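Local coordinates for protein KLLA0B12012p (Kluyveromyces lactis, PDB 6Y3P) that is the C-terminal ATP-grasp domain of Pby1, a direct partner of the mRNA decapping enzyme Dcp2, and probably binds ATP as a member of the tubulin-tyrosine ligase family, at residues E18-P23 with P350-T355; G153-K158 with E250-D255; L227-Y232 with E393-K398. One frame throughout, in Å; residues are numbered along the deposited sequence.

Contact 1 of 3, residues E18-P23 with P350-T355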
loop_
_atom_site.group_PDB
_atom_site.type_symbol
_atom_site.label_atom_id
_atom_site.label_comp_id
_atom_site.label_asym_id
_atom_site.label_seq_id
_atom_site.Cartn_x
_atom_site.Cartn_y
_atom_site.Cartn_z
ATOM N N GLU A 18 5.454 -9.139 -19.609
ATOM C CA GLU A 18 5.393 -8.814 -18.179
ATOM C C GLU A 18 6.204 -9.773 -17.307
ATOM O O GLU A 18 6.200 -10.995 -17.518
ATOM C CB GLU A 18 3.948 -8.686 -17.668
ATOM C CG GLU A 18 3.396 -7.270 -17.732
ATOM C CD GLU A 18 1.937 -7.099 -17.333
ATOM O OE1 GLU A 18 1.505 -7.689 -16.310
ATOM O OE2 GLU A 18 1.237 -6.322 -18.021
ATOM N N TYR A 19 6.904 -9.189 -16.327
ATOM C CA TYR A 19 7.777 -9.840 -15.347
ATOM C C TYR A 19 7.158 -11.080 -14.664
ATOM O O TYR A 19 7.844 -12.094 -14.493
ATOM C CB TYR A 19 8.217 -8.790 -14.290
ATOM C CG TYR A 19 9.296 -9.264 -13.341
ATOM C CD1 TYR A 19 10.627 -9.337 -13.748
ATOM C CD2 TYR A 19 8.990 -9.628 -12.030
ATOM C CE1 TYR A 19 11.620 -9.794 -12.885
ATOM C CE2 TYR A 19 9.977 -10.084 -11.157
ATOM C CZ TYR A 19 11.293 -10.155 -11.587
ATOM O OH TYR A 19 12.273 -10.594 -10.733
ATOM N N ILE A 20 5.860 -10.996 -14.303
ATOM C CA ILE A 20 5.130 -12.046 -13.566
ATOM C C ILE A 20 4.560 -13.201 -14.427
ATOM O O ILE A 20 4.054 -14.166 -13.844
ATOM C CB ILE A 20 4.024 -11.390 -12.694
ATOM C CG1 ILE A 20 2.959 -10.642 -13.563
ATOM C CG2 ILE A 20 4.677 -10.438 -11.679
ATOM C CD1 ILE A 20 1.669 -10.254 -12.839
ATOM N N TYR A 21 4.647 -13.123 -15.783
ATOM C CA TYR A 21 4.097 -14.140 -16.698
ATOM C C TYR A 21 4.712 -15.548 -16.497
ATOM O O TYR A 21 3.962 -16.497 -16.247
ATOM C CB TYR A 21 4.173 -13.684 -18.167
ATOM C CG TYR A 21 3.582 -14.684 -19.142
ATOM C CD1 TYR A 21 2.233 -14.642 -19.487
ATOM C CD2 TYR A 21 4.374 -15.667 -19.728
ATOM C CE1 TYR A 21 1.684 -15.574 -20.367
ATOM C CE2 TYR A 21 3.840 -16.595 -20.615
ATOM C CZ TYR A 21 2.499 -16.537 -20.946
ATOM O OH TYR A 21 2.000 -17.460 -21.838
ATOM N N GLY A 22 6.039 -15.662 -16.631
ATOM C CA GLY A 22 6.789 -16.897 -16.418
ATOM C C GLY A 22 6.481 -17.502 -15.060
ATOM O O GLY A 22 5.988 -18.641 -15.009
ATOM N N PRO A 23 6.673 -16.719 -13.944
ATOM C CA PRO A 23 6.304 -17.218 -12.602
ATOM C C PRO A 23 4.872 -17.756 -12.491
ATOM O O PRO A 23 4.694 -18.854 -11.950
ATOM C CB PRO A 23 6.496 -15.987 -11.705
ATOM C CG PRO A 23 7.521 -15.192 -12.397
ATOM C CD PRO A 23 7.245 -15.356 -13.850
ATOM N N PRO A 350 0.368 -3.281 -8.234
ATOM C CA PRO A 350 1.741 -2.762 -8.133
ATOM C C PRO A 350 2.680 -3.326 -9.196
ATOM O O PRO A 350 2.434 -4.414 -9.725
ATOM C CB PRO A 350 2.181 -3.228 -6.737
ATOM C CG PRO A 350 1.372 -4.475 -6.492
ATOM C CD PRO A 350 0.042 -4.162 -7.084
ATOM N N ASP A 351 3.756 -2.580 -9.517
ATOM C CA ASP A 351 4.739 -3.074 -10.475
ATOM C C ASP A 351 5.604 -4.055 -9.700
ATOM O O ASP A 351 6.206 -3.695 -8.691
ATOM C CB ASP A 351 5.582 -1.932 -11.116
ATOM C CG ASP A 351 6.298 -2.277 -12.432
ATOM O OD1 ASP A 351 5.939 -3.310 -13.068
ATOM O OD2 ASP A 351 7.175 -1.491 -12.854
ATOM N N PHE A 352 5.545 -5.318 -10.101
ATOM C CA PHE A 352 6.314 -6.407 -9.517
ATOM C C PHE A 352 7.701 -6.498 -10.175
ATOM O O PHE A 352 8.548 -7.220 -9.655
ATOM C CB PHE A 352 5.563 -7.747 -9.664
ATOM C CG PHE A 352 4.237 -7.836 -8.940
ATOM C CD1 PHE A 352 4.184 -8.132 -7.579
ATOM C CD2 PHE A 352 3.037 -7.661 -9.626
ATOM C CE1 PHE A 352 2.955 -8.215 -6.914
ATOM C CE2 PHE A 352 1.814 -7.727 -8.954
ATOM C CZ PHE A 352 1.779 -8.011 -7.609
ATOM N N LYS A 353 7.934 -5.775 -11.306
ATOM C CA LYS A 353 9.211 -5.826 -12.040
ATOM C C LYS A 353 10.457 -5.458 -11.189
ATOM O O LYS A 353 10.506 -4.383 -10.586
ATOM C CB LYS A 353 9.181 -4.993 -13.335
ATOM C CG LYS A 353 10.266 -5.451 -14.305
ATOM C CD LYS A 353 10.534 -4.503 -15.455
ATOM C CE LYS A 353 12.008 -4.435 -15.828
ATOM N NZ LYS A 353 12.714 -5.756 -15.819
ATOM N N GLN A 354 11.443 -6.390 -11.161
ATOM C CA GLN A 354 12.727 -6.298 -10.440
ATOM C C GLN A 354 13.895 -6.789 -11.322
ATOM O O GLN A 354 13.693 -7.279 -12.437
ATOM C CB GLN A 354 12.726 -7.134 -9.116
ATOM C CG GLN A 354 11.496 -7.063 -8.193
ATOM C CD GLN A 354 11.145 -5.690 -7.651
ATOM O OE1 GLN A 354 11.995 -4.804 -7.491
ATOM N NE2 GLN A 354 9.862 -5.500 -7.335
ATOM N N THR A 355 15.117 -6.663 -10.803
ATOM C CA THR A 355 16.319 -7.125 -11.483
ATOM C C THR A 355 17.114 -7.970 -10.495
ATOM O O THR A 355 17.079 -7.708 -9.281
ATOM C CB THR A 355 17.059 -5.945 -12.176
ATOM O OG1 THR A 355 17.474 -6.350 -13.482
ATOM C CG2 THR A 355 18.238 -5.370 -11.358
#
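Tyr19 and Ile20 press against Phe352, Lys353 and Gln354, joining the type I beta turn that leads into helix 21-31 to the loop between strand 341-347 and helix 357-375. In this ATP-grasp fold the turn follows strand 8-12 of the N-terminal parallel sheet, whereas the loop follows a strand of the large antiparallel sheet, so the contact joins the regions of these two sheets.

The main interaction is between an aromatic ring and a backbone. Tyr19 swings its ring out toward the loop because CG stands trans to the main-chain N (chi1 -171°), and the ring lies mainly against the loop backbone, with Lys353 CG beside CB and CD1. The amide N of Gln354 sits 3.7 Å above the plane of the Tyr19 ring, over its centre. On the same face Lys353 CA makes a CH-pi contact, 4.1 Å from the Tyr19 centroid and 27° off the ring normal. Carbonyl oxygens approach the ring carbons as well: Phe352 O is 3.4 Å from Tyr19 CD2, and Gln354 O is 3.3 Å from Tyr19 CE1.

Apolar packing is contributed by Ile20, whose CG2 methyl lies 3.5 Å from Phe352 CB and also touches ring atoms CG and CD2. Phe367 of helix 357-375 meets the Phe352 ring edge-to-face and also touches Ile20, while Tyr220 of strand 215-224 adjoins the same phenylalanine.

The polar element is internal to the loop. The Gln354 side chain folds back at chi2, and its NE2 gives a weak, bent bond (126° at the hydrogen) to Phe352 O at 3.2 Å. A sulfate ion lies about 6 Å from the Tyr19 side chain, whose hydroxyl OH ends 3.8 Å from Gln354 CB.

Contact 2 of 3, residues G153-K158 with E250-D255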
loop_
_atom_site.group_PDB
_atom_site.type_symbol
_atom_site.label_atom_id
_atom_site.label_comp_id
_atom_site.label_asym_id
_atom_site.label_seq_id
_atom_site.Cartn_x
_atom_site.Cartn_y
_atom_site.Cartn_z
ATOM N N GLY A 153 6.902 24.388 -3.670
ATOM C CA GLY A 153 7.759 23.473 -2.922
ATOM C C GLY A 153 7.142 22.921 -1.653
ATOM O O GLY A 153 6.445 23.654 -0.942
ATOM N N ILE A 154 7.413 21.624 -1.356
ATOM C CA ILE A 154 6.873 20.963 -0.166
ATOM C C ILE A 154 7.702 21.405 1.087
ATOM O O ILE A 154 8.930 21.275 1.106
ATOM C CB ILE A 154 6.633 19.415 -0.300
ATOM C CG1 ILE A 154 7.857 18.563 0.058
ATOM C CG2 ILE A 154 6.095 19.031 -1.696
ATOM C CD1 ILE A 154 7.551 17.074 0.363
ATOM N N ARG A 155 7.008 21.997 2.085
ATOM C CA ARG A 155 7.598 22.556 3.300
ATOM C C ARG A 155 7.150 21.883 4.615
ATOM O O ARG A 155 5.989 21.491 4.767
ATOM C CB ARG A 155 7.350 24.074 3.356
ATOM C CG ARG A 155 8.094 24.852 2.270
ATOM C CD ARG A 155 7.956 26.353 2.417
ATOM N NE ARG A 155 8.640 26.868 3.607
ATOM C CZ ARG A 155 8.659 28.148 3.982
ATOM N NH1 ARG A 155 8.038 29.071 3.256
ATOM N NH2 ARG A 155 9.296 28.512 5.087
ATOM N N ILE A 156 8.095 21.778 5.563
ATOM C CA ILE A 156 7.910 21.189 6.895
ATOM C C ILE A 156 7.459 22.245 7.904
ATOM O O ILE A 156 7.893 23.409 7.844
ATOM C CB ILE A 156 9.209 20.443 7.369
ATOM C CG1 ILE A 156 9.471 19.254 6.468
ATOM C CG2 ILE A 156 9.111 19.928 8.823
ATOM C CD1 ILE A 156 10.795 18.692 6.608
ATOM N N PHE A 157 6.622 21.819 8.850
ATOM C CA PHE A 157 6.118 22.626 9.961
ATOM C C PHE A 157 5.584 21.702 11.047
ATOM O O PHE A 157 5.361 20.515 10.796
ATOM C CB PHE A 157 5.011 23.569 9.474
ATOM C CG PHE A 157 3.731 22.875 9.058
ATOM C CD1 PHE A 157 3.585 22.361 7.771
ATOM C CD2 PHE A 157 2.656 22.775 9.943
ATOM C CE1 PHE A 157 2.406 21.726 7.384
ATOM C CE2 PHE A 157 1.467 22.170 9.546
ATOM C CZ PHE A 157 1.345 21.652 8.265
ATOM N N LYS A 158 5.325 22.249 12.231
ATOM C CA LYS A 158 4.736 21.505 13.346
ATOM C C LYS A 158 3.519 22.222 13.933
ATOM O O LYS A 158 2.658 21.558 14.501
ATOM C CB LYS A 158 5.766 21.245 14.451
ATOM C CG LYS A 158 6.777 20.149 14.121
ATOM C CD LYS A 158 7.274 19.430 15.387
ATOM C CE LYS A 158 8.258 20.227 16.216
ATOM N NZ LYS A 158 9.467 20.618 15.441
ATOM N N GLU A 250 16.241 27.469 8.248
ATOM C CA GLU A 250 16.855 28.256 7.163
ATOM C C GLU A 250 16.446 27.693 5.784
ATOM O O GLU A 250 16.226 28.465 4.850
ATOM C CB GLU A 250 18.387 28.314 7.288
ATOM C CG GLU A 250 18.883 29.456 8.160
ATOM C CD GLU A 250 19.417 29.069 9.529
ATOM O OE1 GLU A 250 19.555 27.853 9.803
ATOM O OE2 GLU A 250 19.785 29.988 10.296
ATOM N N TYR A 251 16.309 26.355 5.695
ATOM C CA TYR A 251 15.904 25.614 4.515
ATOM C C TYR A 251 14.969 24.453 4.929
ATOM O O TYR A 251 15.444 23.408 5.400
ATOM C CB TYR A 251 17.135 25.133 3.712
ATOM C CG TYR A 251 16.725 24.523 2.393
ATOM C CD1 TYR A 251 16.447 25.328 1.289
ATOM C CD2 TYR A 251 16.490 23.154 2.281
ATOM C CE1 TYR A 251 15.961 24.786 0.102
ATOM C CE2 TYR A 251 16.010 22.599 1.098
ATOM C CZ TYR A 251 15.760 23.416 0.007
ATOM O OH TYR A 251 15.282 22.858 -1.151
ATOM N N ASP A 252 13.637 24.653 4.773
ATOM C CA ASP A 252 12.594 23.700 5.194
ATOM C C ASP A 252 11.863 23.002 4.027
ATOM O O ASP A 252 10.755 22.475 4.192
ATOM C CB ASP A 252 11.595 24.393 6.144
ATOM C CG ASP A 252 10.701 25.432 5.488
ATOM O OD1 ASP A 252 11.156 26.092 4.529
ATOM O OD2 ASP A 252 9.547 25.596 5.946
ATOM N N VAL A 253 12.514 22.966 2.862
ATOM C CA VAL A 253 11.970 22.363 1.652
ATOM C C VAL A 253 12.639 20.998 1.418
ATOM O O VAL A 253 13.776 20.784 1.834
ATOM C CB VAL A 253 12.161 23.338 0.447
ATOM C CG1 VAL A 253 11.630 22.754 -0.863
ATOM C CG2 VAL A 253 11.539 24.705 0.725
ATOM N N LEU A 254 11.912 20.076 0.784
ATOM C CA LEU A 254 12.413 18.775 0.336
ATOM C C LEU A 254 11.876 18.475 -1.062
ATOM O O LEU A 254 10.823 19.001 -1.434
ATOM C CB LEU A 254 12.229 17.614 1.331
ATOM C CG LEU A 254 10.903 17.440 2.025
ATOM C CD1 LEU A 254 10.738 16.008 2.491
ATOM C CD2 LEU A 254 10.780 18.388 3.176
ATOM N N ASP A 255 12.650 17.725 -1.871
ATOM C CA ASP A 255 12.333 17.429 -3.274
ATOM C C ASP A 255 12.332 18.735 -4.126
ATOM O O ASP A 255 11.423 18.974 -4.930
ATOM C CB ASP A 255 11.026 16.596 -3.424
ATOM C CG ASP A 255 10.974 15.304 -2.615
ATOM O OD1 ASP A 255 11.832 14.417 -2.850
ATOM O OD2 ASP A 255 10.037 15.154 -1.787
#
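Arg155 and Asp252 form a salt bridge centred on the guanidinium NE, which lies 2.8 Å from both Asp252 OD1 and Asp252 OD2. Both bonds are weak and bent, the one to OD2 the straighter (148°). A third weak bond runs from Arg155 NH2 to Asp252 OD2 at 3.1 Å. Asp252 CG lies in the guanidinium plane at its edge, yet the carboxylate is turned 87° against that plane, so this is not the flat, two-pronged pairing. The bend about the CG-CD bond of Arg155 (chi3 68°) brings NE round to the acid, and NH1 bonds Ser169 OG of helix 160-171. With an alanine here, the Asp252 carboxylate would probably lose its cationic partner and Ser169 its link to this strand.

Backbone bonds accompany the ion pair: Ile156 N to Asp252 O at 3.1 Å and Leu254 N to Ile154 O at 3.2 Å. They attach the short, weakly bonded strand 253-254 antiparallel to strand 154-157, at the edge of the five-stranded sheet of this ATP-grasp domain. Arg155 and Val253 are a non-hydrogen-bonded pair, with Arg155 CG 3.8 Å from Val253 CG2. On the other face Leu254 lies between two isoleucines, its CG 3.8 Å from Ile154 CD1 and its CD2 tight against Ile156 CD1 at 3.4 Å. Ile142 of strand 140-145 touches all three side chains.

Contact 3 of 3, residues L227-Y232 with E393-K398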
loop_
_atom_site.group_PDB
_atom_site.type_symbol
_atom_site.label_atom_id
_atom_site.label_comp_id
_atom_site.label_asym_id
_atom_site.label_seq_id
_atom_site.Cartn_x
_atom_site.Cartn_y
_atom_site.Cartn_z
ATOM N N LEU A 227 -13.428 -13.744 3.813
ATOM C CA LEU A 227 -12.227 -12.999 3.471
ATOM C C LEU A 227 -11.072 -13.600 4.225
ATOM O O LEU A 227 -11.168 -13.817 5.435
ATOM C CB LEU A 227 -12.360 -11.506 3.861
ATOM C CG LEU A 227 -11.094 -10.613 3.712
ATOM C CD1 LEU A 227 -10.891 -10.157 2.260
ATOM C CD2 LEU A 227 -11.184 -9.397 4.607
ATOM N N GLN A 228 -9.956 -13.803 3.526
ATOM C CA GLN A 228 -8.695 -14.213 4.120
ATOM C C GLN A 228 -7.659 -13.210 3.701
ATOM O O GLN A 228 -7.640 -12.788 2.540
ATOM C CB GLN A 228 -8.293 -15.599 3.673
ATOM C CG GLN A 228 -8.948 -16.697 4.497
ATOM C CD GLN A 228 -8.662 -18.022 3.867
ATOM O OE1 GLN A 228 -9.110 -18.298 2.750
ATOM N NE2 GLN A 228 -7.821 -18.822 4.515
ATOM N N VAL A 229 -6.830 -12.775 4.655
ATOM C CA VAL A 229 -5.777 -11.794 4.402
ATOM C C VAL A 229 -4.437 -12.444 4.668
ATOM O O VAL A 229 -4.222 -13.005 5.740
ATOM C CB VAL A 229 -5.944 -10.450 5.147
ATOM C CG1 VAL A 229 -4.910 -9.436 4.641
ATOM C CG2 VAL A 229 -7.363 -9.890 5.003
ATOM N N PHE A 230 -3.558 -12.410 3.660
ATOM C CA PHE A 230 -2.265 -13.047 3.711
ATOM C C PHE A 230 -1.173 -12.040 3.473
ATOM O O PHE A 230 -1.175 -11.331 2.462
ATOM C CB PHE A 230 -2.178 -14.150 2.658
ATOM C CG PHE A 230 -3.159 -15.278 2.838
ATOM C CD1 PHE A 230 -2.850 -16.365 3.646
ATOM C CD2 PHE A 230 -4.383 -15.267 2.182
ATOM C CE1 PHE A 230 -3.749 -17.413 3.801
ATOM C CE2 PHE A 230 -5.275 -16.321 2.331
ATOM C CZ PHE A 230 -4.955 -17.383 3.146
ATOM N N VAL A 231 -0.245 -11.962 4.417
ATOM C CA VAL A 231 0.909 -11.084 4.296
ATOM C C VAL A 231 2.095 -11.948 3.868
ATOM O O VAL A 231 2.335 -13.017 4.424
ATOM C CB VAL A 231 1.168 -10.298 5.601
ATOM C CG1 VAL A 231 2.494 -9.556 5.555
ATOM C CG2 VAL A 231 0.025 -9.332 5.903
ATOM N N TYR A 232 2.790 -11.505 2.832
ATOM C CA TYR A 232 3.994 -12.137 2.312
ATOM C C TYR A 232 5.197 -11.575 3.114
ATOM O O TYR A 232 5.480 -10.373 3.053
ATOM C CB TYR A 232 4.126 -11.868 0.799
ATOM C CG TYR A 232 5.254 -12.642 0.163
ATOM C CD1 TYR A 232 5.433 -14.003 0.428
ATOM C CD2 TYR A 232 6.135 -12.028 -0.714
ATOM C CE1 TYR A 232 6.486 -14.721 -0.142
ATOM C CE2 TYR A 232 7.185 -12.739 -1.300
ATOM C CZ TYR A 232 7.353 -14.085 -1.011
ATOM O OH TYR A 232 8.368 -14.783 -1.605
ATOM N N GLU A 393 -1.418 -16.013 7.180
ATOM C CA GLU A 393 -2.801 -15.584 7.326
ATOM C C GLU A 393 -2.914 -14.715 8.574
ATOM O O GLU A 393 -2.742 -15.226 9.684
ATOM C CB GLU A 393 -3.738 -16.768 7.413
ATOM C CG GLU A 393 -5.167 -16.362 7.124
ATOM C CD GLU A 393 -6.154 -17.396 7.603
ATOM O OE1 GLU A 393 -6.606 -17.289 8.764
ATOM O OE2 GLU A 393 -6.397 -18.366 6.855
ATOM N N VAL A 394 -3.199 -13.401 8.383
ATOM C CA VAL A 394 -3.246 -12.404 9.458
ATOM C C VAL A 394 -4.674 -12.025 9.854
ATOM O O VAL A 394 -4.889 -11.426 10.911
ATOM C CB VAL A 394 -2.377 -11.156 9.128
ATOM C CG1 VAL A 394 -0.930 -11.547 8.894
ATOM C CG2 VAL A 394 -2.927 -10.382 7.921
ATOM N N LEU A 395 -5.644 -12.356 9.005
ATOM C CA LEU A 395 -7.064 -12.111 9.269
ATOM C C LEU A 395 -7.884 -13.080 8.491
ATOM O O LEU A 395 -7.561 -13.368 7.337
ATOM C CB LEU A 395 -7.492 -10.673 8.908
ATOM C CG LEU A 395 -8.927 -10.266 9.299
ATOM C CD1 LEU A 395 -9.075 -10.088 10.831
ATOM C CD2 LEU A 395 -9.382 -9.024 8.546
ATOM N N LYS A 396 -8.959 -13.567 9.117
ATOM C CA LYS A 396 -9.949 -14.424 8.487
ATOM C C LYS A 396 -11.315 -13.993 8.962
ATOM O O LYS A 396 -11.572 -13.985 10.171
ATOM C CB LYS A 396 -9.700 -15.902 8.803
ATOM C CG LYS A 396 -10.481 -16.869 7.910
ATOM C CD LYS A 396 -11.003 -18.110 8.676
ATOM C CE LYS A 396 -9.959 -19.138 9.062
ATOM N NZ LYS A 396 -9.370 -19.833 7.884
ATOM N N LEU A 397 -12.187 -13.603 8.024
ATOM C CA LEU A 397 -13.576 -13.258 8.326
ATOM C C LEU A 397 -14.492 -14.298 7.703
ATOM O O LEU A 397 -14.277 -14.692 6.549
ATOM C CB LEU A 397 -13.959 -11.865 7.800
ATOM C CG LEU A 397 -13.174 -10.665 8.340
ATOM C CD1 LEU A 397 -13.527 -9.425 7.564
ATOM C CD2 LEU A 397 -13.440 -10.429 9.823
ATOM N N LYS A 398 -15.523 -14.730 8.457
ATOM C CA LYS A 398 -16.520 -15.687 7.975
ATOM C C LYS A 398 -17.724 -14.919 7.443
ATOM O O LYS A 398 -18.589 -14.532 8.241
ATOM C CB LYS A 398 -16.948 -16.683 9.082
ATOM C CG LYS A 398 -15.978 -17.838 9.271
ATOM C CD LYS A 398 -15.909 -18.297 10.723
ATOM C CE LYS A 398 -14.641 -19.067 11.034
ATOM N NZ LYS A 398 -13.440 -18.184 11.114
#
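Leu227 and Leu397 run alongside each other in the same direction, with Leu227 CD2 3.8 Å from Leu397 CD1; the two residues are also joined by a reciprocal pair of backbone bonds. From here strands 228-232 and 393-396 run antiparallel, their axes 166° apart, within the large antiparallel sheet of the ATP-grasp domain. Between Val229 and Phe230 the register slips by one residue, a beta bulge that gives Val394 an extra place. Its CG2 methyl fills the hollow between two valines of the facing strand, 3.9 Å from Val229 CG1 and 3.7 Å from Val231 CG2. Val229 in turn rests its CG2 on Leu395 CB at 4.0 Å.

The face carrying Gln228 and Phe230 is shaped differently. Here the CE1 corner of the Phe230 ring packs on Glu393 CB (3.7 Å). With CG trans to the main-chain N (chi1 -162°) and the chain extended beyond, Glu393 carries its carboxylate to Gln228, where NE2 donates a nearly straight bond to Glu393 OE2 at 2.8 Å. The oxygen lies in the Gln228 amide plane, but the donor stands 39° out of the carboxylate plane. Lys396 NZ approaches the same OE2 in a weak salt bridge of 3.5 Å.

Strand 215-224 flanks strand 228-239, touching Val229 through Val221 and Cys223. Val304 of helix 290-313 meets Val229 and Val231, while Phe230 stacks on Phe391 and touches Ile373 of helix 357-375.

Along the chain the segments come in the order 18-23, 153-158, 227-232, 250-255, 350-355 and 393-398, so contact 3 alternates with each of the others, while contact 2 falls entirely between the two halves of contact 1. Contacts 1 and 3 are neighbours, their centres 24 Å apart, and both touch strand 215-224 and helix 357-375. Contact 2 belongs to a separate five-stranded sheet, its centre 36 Å from that of contact 1 and 39 Å from that of contact 3, which lies on the opposite side of the chain's centre. Strand 228-239 leads on to strand 253-254, so one continuous stretch of chain serves both the large antiparallel sheet and the five-stranded one.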